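Local coordinates for uncharacterized protein (Legionella pneumophila subsp. pneumophila, PDB 5L0L), which is of unknown function but, as part of a larger, probably membrane-bound protein, carries a HIT-related domain, from a clan whose members often bind nucleotides, at residues A[20-33]-A[203-215]. Sequence-based numbering, arbitrary orientation.
Sequences TRAGTSIAVITVRN and FGDTLKVTIHDKK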
loop_
_atom_site.group_PDB
_atom_site.type_symbol
_atom_site.label_atom_id
_atom_site.label_comp_id
_atom_site.label_asym_id
_atom_site.label_seq_id
_atom_site.Cartn_x
_atom_site.Cartn_y
_atom_site.Cartn_z
ATOM N N THR A 20 22.640 4.405 -0.162
ATOM C CA THR A 20 23.121 4.015 1.194
ATOM C C THR A 20 23.838 5.132 1.932
ATOM O O THR A 20 24.042 4.995 3.137
ATOM C CB THR A 20 24.077 2.779 1.215
ATOM O OG1 THR A 20 25.335 3.126 0.617
ATOM C CG2 THR A 20 23.460 1.563 0.504
ATOM N N ARG A 21 24.196 6.221 1.237
ATOM C CA ARG A 21 24.992 7.314 1.832
ATOM C C ARG A 21 24.312 7.997 3.010
ATOM O O ARG A 21 24.991 8.450 3.927
ATOM C CB ARG A 21 25.361 8.386 0.780
ATOM C CG ARG A 21 26.350 9.453 1.276
ATOM C CD ARG A 21 26.666 10.494 0.204
ATOM N NE ARG A 21 25.434 11.129 -0.309
ATOM C CZ ARG A 21 25.062 11.247 -1.594
ATOM N NH1 ARG A 21 23.899 11.848 -1.881
ATOM N NH2 ARG A 21 25.826 10.808 -2.602
ATOM N N ALA A 22 22.981 8.060 3.003
ATOM C CA ALA A 22 22.235 8.594 4.150
ATOM C C ALA A 22 22.437 7.785 5.439
ATOM O O ALA A 22 22.124 8.289 6.524
ATOM C CB ALA A 22 20.750 8.722 3.814
ATOM N N GLY A 23 22.931 6.541 5.321
ATOM C CA GLY A 23 23.285 5.703 6.465
ATOM C C GLY A 23 22.088 5.037 7.097
ATOM O O GLY A 23 22.054 4.840 8.326
ATOM N N THR A 24 21.068 4.724 6.290
ATOM C CA THR A 24 19.832 4.166 6.848
ATOM C C THR A 24 19.434 2.809 6.261
ATOM O O THR A 24 18.336 2.336 6.505
ATOM C CB THR A 24 18.643 5.143 6.709
ATOM O OG1 THR A 24 18.260 5.292 5.344
ATOM C CG2 THR A 24 18.997 6.498 7.279
ATOM N N SER A 25 20.350 2.158 5.553
ATOM C CA SER A 25 19.997 0.902 4.912
ATOM C C SER A 25 19.873 -0.272 5.912
ATOM O O SER A 25 20.776 -0.511 6.740
ATOM C CB SER A 25 20.997 0.593 3.784
ATOM O OG SER A 25 20.616 -0.614 3.149
ATOM N N ILE A 26 18.773 -1.003 5.796
ATOM C CA ILE A 26 18.509 -2.208 6.555
ATOM C C ILE A 26 18.967 -3.441 5.768
ATOM O O ILE A 26 19.671 -4.290 6.318
ATOM C CB ILE A 26 17.021 -2.341 6.915
ATOM C CG1 ILE A 26 16.595 -1.162 7.812
ATOM C CG2 ILE A 26 16.703 -3.702 7.555
ATOM C CD1 ILE A 26 15.090 -0.916 7.853
ATOM N N ALA A 27 18.539 -3.550 4.516
ATOM C CA ALA A 27 18.795 -4.790 3.729
ATOM C C ALA A 27 18.587 -4.601 2.255
ATOM O O ALA A 27 17.926 -3.655 1.822
ATOM C CB ALA A 27 17.910 -5.945 4.221
ATOM N N VAL A 28 19.147 -5.542 1.480
ATOM C CA VAL A 28 18.769 -5.743 0.103
ATOM C C VAL A 28 18.096 -7.117 0.002
ATOM O O VAL A 28 18.559 -8.106 0.589
ATOM C CB VAL A 28 19.974 -5.611 -0.858
ATOM C CG1 VAL A 28 19.608 -6.012 -2.273
ATOM C CG2 VAL A 28 20.506 -4.174 -0.856
ATOM N N ILE A 29 17.002 -7.165 -0.748
ATOM C CA ILE A 29 16.162 -8.355 -0.877
ATOM C C ILE A 29 15.961 -8.632 -2.368
ATOM O O ILE A 29 15.553 -7.735 -3.109
ATOM C CB ILE A 29 14.833 -8.183 -0.131
ATOM C CG1 ILE A 29 15.164 -7.720 1.313
ATOM C CG2 ILE A 29 13.993 -9.464 -0.241
ATOM C CD1 ILE A 29 14.071 -7.639 2.355
ATOM N N THR A 30 16.280 -9.870 -2.783
ATOM C CA THR A 30 16.169 -10.291 -4.184
ATOM C C THR A 30 15.008 -11.261 -4.313
ATOM O O THR A 30 14.885 -12.194 -3.513
ATOM C CB THR A 30 17.456 -10.942 -4.693
ATOM O OG1 THR A 30 18.508 -9.977 -4.645
ATOM C CG2 THR A 30 17.288 -11.414 -6.157
ATOM N N VAL A 31 14.148 -11.004 -5.297
ATOM C CA VAL A 31 12.933 -11.760 -5.518
ATOM C C VAL A 31 13.111 -12.634 -6.782
ATOM O O VAL A 31 13.453 -12.104 -7.846
ATOM C CB VAL A 31 11.720 -10.841 -5.742
ATOM C CG1 VAL A 31 10.460 -11.656 -6.010
ATOM C CG2 VAL A 31 11.503 -9.963 -4.515
ATOM N N ARG A 32 12.932 -13.952 -6.610
ATOM C CA ARG A 32 12.932 -14.946 -7.715
ATOM C C ARG A 32 14.229 -14.872 -8.484
ATOM O O ARG A 32 14.233 -14.917 -9.713
ATOM C CB ARG A 32 11.722 -14.733 -8.648
ATOM C CG ARG A 32 10.383 -15.030 -7.983
ATOM C CD ARG A 32 9.158 -14.464 -8.715
ATOM N NE ARG A 32 7.978 -14.784 -7.902
ATOM C CZ ARG A 32 7.293 -13.949 -7.103
ATOM N NH1 ARG A 32 7.542 -12.633 -7.042
ATOM N NH2 ARG A 32 6.270 -14.443 -6.389
ATOM N N ASN A 33 15.315 -14.715 -7.730
ATOM C CA ASN A 33 16.682 -14.596 -8.226
ATOM C C ASN A 33 16.951 -13.562 -9.333
ATOM O O ASN A 33 17.886 -13.709 -10.121
ATOM C CB ASN A 33 17.194 -16.000 -8.639
ATOM C CG ASN A 33 18.639 -16.218 -8.253
ATOM O OD1 ASN A 33 19.076 -15.833 -7.152
ATOM N ND2 ASN A 33 19.406 -16.851 -9.146
ATOM N N PHE A 203 7.662 -18.082 1.983
ATOM C CA PHE A 203 8.504 -17.540 0.931
ATOM C C PHE A 203 9.414 -18.615 0.305
ATOM O O PHE A 203 9.862 -18.458 -0.843
ATOM C CB PHE A 203 9.273 -16.323 1.452
ATOM C CG PHE A 203 8.365 -15.180 1.869
ATOM C CD1 PHE A 203 7.703 -14.420 0.903
ATOM C CD2 PHE A 203 8.124 -14.911 3.218
ATOM C CE1 PHE A 203 6.854 -13.380 1.285
ATOM C CE2 PHE A 203 7.273 -13.884 3.595
ATOM C CZ PHE A 203 6.641 -13.126 2.629
ATOM N N GLY A 204 9.639 -19.716 1.023
ATOM C CA GLY A 204 10.542 -20.764 0.546
ATOM C C GLY A 204 11.862 -20.117 0.206
ATOM O O GLY A 204 12.465 -19.487 1.043
ATOM N N ASP A 205 12.204 -20.185 -1.066
ATOM C CA ASP A 205 13.483 -19.766 -1.593
ATOM C C ASP A 205 13.331 -18.489 -2.420
ATOM O O ASP A 205 14.347 -17.988 -2.945
ATOM C CB ASP A 205 13.968 -20.888 -2.549
ATOM C CG ASP A 205 15.408 -21.310 -2.317
ATOM O OD1 ASP A 205 16.278 -20.449 -2.032
ATOM O OD2 ASP A 205 15.661 -22.531 -2.458
ATOM N N THR A 206 12.086 -17.991 -2.565
ATOM C CA THR A 206 11.763 -16.934 -3.528
ATOM C C THR A 206 12.294 -15.566 -3.105
ATOM O O THR A 206 12.521 -14.720 -3.953
ATOM C CB THR A 206 10.253 -16.825 -3.817
ATOM O OG1 THR A 206 9.524 -16.469 -2.630
ATOM C CG2 THR A 206 9.712 -18.152 -4.378
ATOM N N LEU A 207 12.498 -15.364 -1.802
ATOM C CA LEU A 207 13.134 -14.139 -1.293
ATOM C C LEU A 207 14.477 -14.458 -0.655
ATOM O O LEU A 207 14.529 -15.305 0.225
ATOM C CB LEU A 207 12.254 -13.478 -0.235
ATOM C CG LEU A 207 10.862 -13.025 -0.655
ATOM C CD1 LEU A 207 10.195 -12.183 0.412
ATOM C CD2 LEU A 207 10.987 -12.216 -1.924
ATOM N N LYS A 208 15.528 -13.780 -1.094
ATOM C CA LYS A 208 16.843 -13.841 -0.450
ATOM C C LYS A 208 17.163 -12.474 0.146
ATOM O O LYS A 208 17.180 -11.460 -0.559
ATOM C CB LYS A 208 17.912 -14.264 -1.444
ATOM C CG LYS A 208 17.792 -15.761 -1.749
ATOM C CD LYS A 208 18.587 -16.221 -2.969
ATOM C CE LYS A 208 18.351 -17.711 -3.217
ATOM N NZ LYS A 208 18.597 -18.115 -4.635
ATOM N N VAL A 209 17.430 -12.478 1.440
ATOM C CA VAL A 209 17.646 -11.274 2.213
ATOM C C VAL A 209 19.129 -11.181 2.581
ATOM O O VAL A 209 19.682 -12.146 3.109
ATOM C CB VAL A 209 16.826 -11.358 3.513
ATOM C CG1 VAL A 209 17.076 -10.141 4.385
ATOM C CG2 VAL A 209 15.350 -11.544 3.215
ATOM N N THR A 210 19.755 -10.040 2.291
ATOM C CA THR A 210 21.095 -9.724 2.759
ATOM C C THR A 210 21.050 -8.438 3.621
ATOM O O THR A 210 20.836 -7.332 3.096
ATOM C CB THR A 210 22.063 -9.511 1.575
ATOM O OG1 THR A 210 22.044 -10.673 0.745
ATOM C CG2 THR A 210 23.501 -9.291 2.060
ATOM N N ILE A 211 21.302 -8.587 4.918
ATOM C CA ILE A 211 21.339 -7.457 5.849
ATOM C C ILE A 211 22.525 -6.578 5.485
ATOM O O ILE A 211 23.597 -7.093 5.193
ATOM C CB ILE A 211 21.523 -7.913 7.304
ATOM C CG1 ILE A 211 20.369 -8.799 7.770
ATOM C CG2 ILE A 211 21.723 -6.710 8.238
ATOM C CD1 ILE A 211 19.004 -8.173 7.787
ATOM N N HIS A 212 22.340 -5.268 5.487
ATOM C CA HIS A 212 23.409 -4.319 5.196
ATOM C C HIS A 212 24.344 -4.161 6.403
ATOM O O HIS A 212 23.903 -3.745 7.452
ATOM C CB HIS A 212 22.825 -2.949 4.859
ATOM C CG HIS A 212 23.856 -1.902 4.567
ATOM N ND1 HIS A 212 24.416 -1.747 3.320
ATOM C CD2 HIS A 212 24.413 -0.945 5.345
ATOM C CE1 HIS A 212 25.269 -0.736 3.336
ATOM N NE2 HIS A 212 25.295 -0.242 4.560
ATOM N N ASP A 213 25.625 -4.491 6.255
ATOM C CA ASP A 213 26.605 -4.209 7.318
ATOM C C ASP A 213 26.958 -2.718 7.330
ATOM O O ASP A 213 27.305 -2.156 6.292
ATOM C CB ASP A 213 27.892 -5.035 7.134
ATOM C CG ASP A 213 27.661 -6.523 7.324
ATOM O OD1 ASP A 213 26.612 -6.911 7.876
ATOM O OD2 ASP A 213 28.534 -7.324 6.918
ATOM N N LYS A 214 26.834 -2.084 8.492
ATOM C CA LYS A 214 27.241 -0.672 8.660
ATOM C C LYS A 214 28.717 -0.453 8.254
ATOM O O LYS A 214 29.582 -1.292 8.539
ATOM C CB LYS A 214 27.040 -0.203 10.107
ATOM C CG LYS A 214 25.790 0.620 10.348
ATOM C CD LYS A 214 25.915 1.406 11.653
ATOM C CE LYS A 214 24.672 2.257 11.925
ATOM N NZ LYS A 214 24.531 3.361 10.950
ATOM N N LYS A 215 28.976 0.675 7.587
ATOM C CA LYS A 215 30.304 1.003 7.045
ATOM C C LYS A 215 30.866 2.229 7.767
ATOM O O LYS A 215 32.025 2.227 8.192
ATOM C CB LYS A 215 30.215 1.252 5.540
HETATM O O HOH W 1 19.654 -9.919 -1.667
#
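Strand 207-211, the last of the chain, pairs antiparallel with strand 25-31 and is an outermost strand, within this chain, of the six-stranded antiparallel sheet of this HIT-related domain. Six backbone hydrogen bonds join the two strands and their ends. V28 N bonds T210 O, and T210 N returns a bond to V28 O at 2.8 Å; T30 and K208 do the same. R32 N to T206 O closes one end of the ladder; H212 N to I26 O (3.0 Å) closes the other, its donor 41° out of the carbonyl plane, beside the classic bulge that I26 and A27 form opposite V39. On the face carrying A27, I29, V31, L207, V209 and I211, V31 lies alongside L207. V31 has CG1 anti to the backbone N (chi1 178°), which leaves CG2 beside that N, within 3.5 Å of L207 CD2, a tight contact. I29 CD1 meets V209 CG2 at 4.2 Å. The same face packs against helices 73-92 and 176-194, with V82 and L85 under I29 and L190 under I211. The face carrying V28, T30, K208 and T210 is largely polar: a water donates to K208 O (3.1 Å) and weakly to V28 O, and also bonds T30 OG1, which has H36 as a further partner. K208, its chain extended, offers NZ to N33 OD1 in a weak bond of 3.4 Å. Beyond the ladder the H212 ring, swung anti to its backbone N (chi1 179°), lies with one face against S25 CB, a CH-pi contact 4.1 Å from the ring centroid. Main-chain bonds thus fix the register of the C-terminal strand, while its apolar side chains add burial against the two helices.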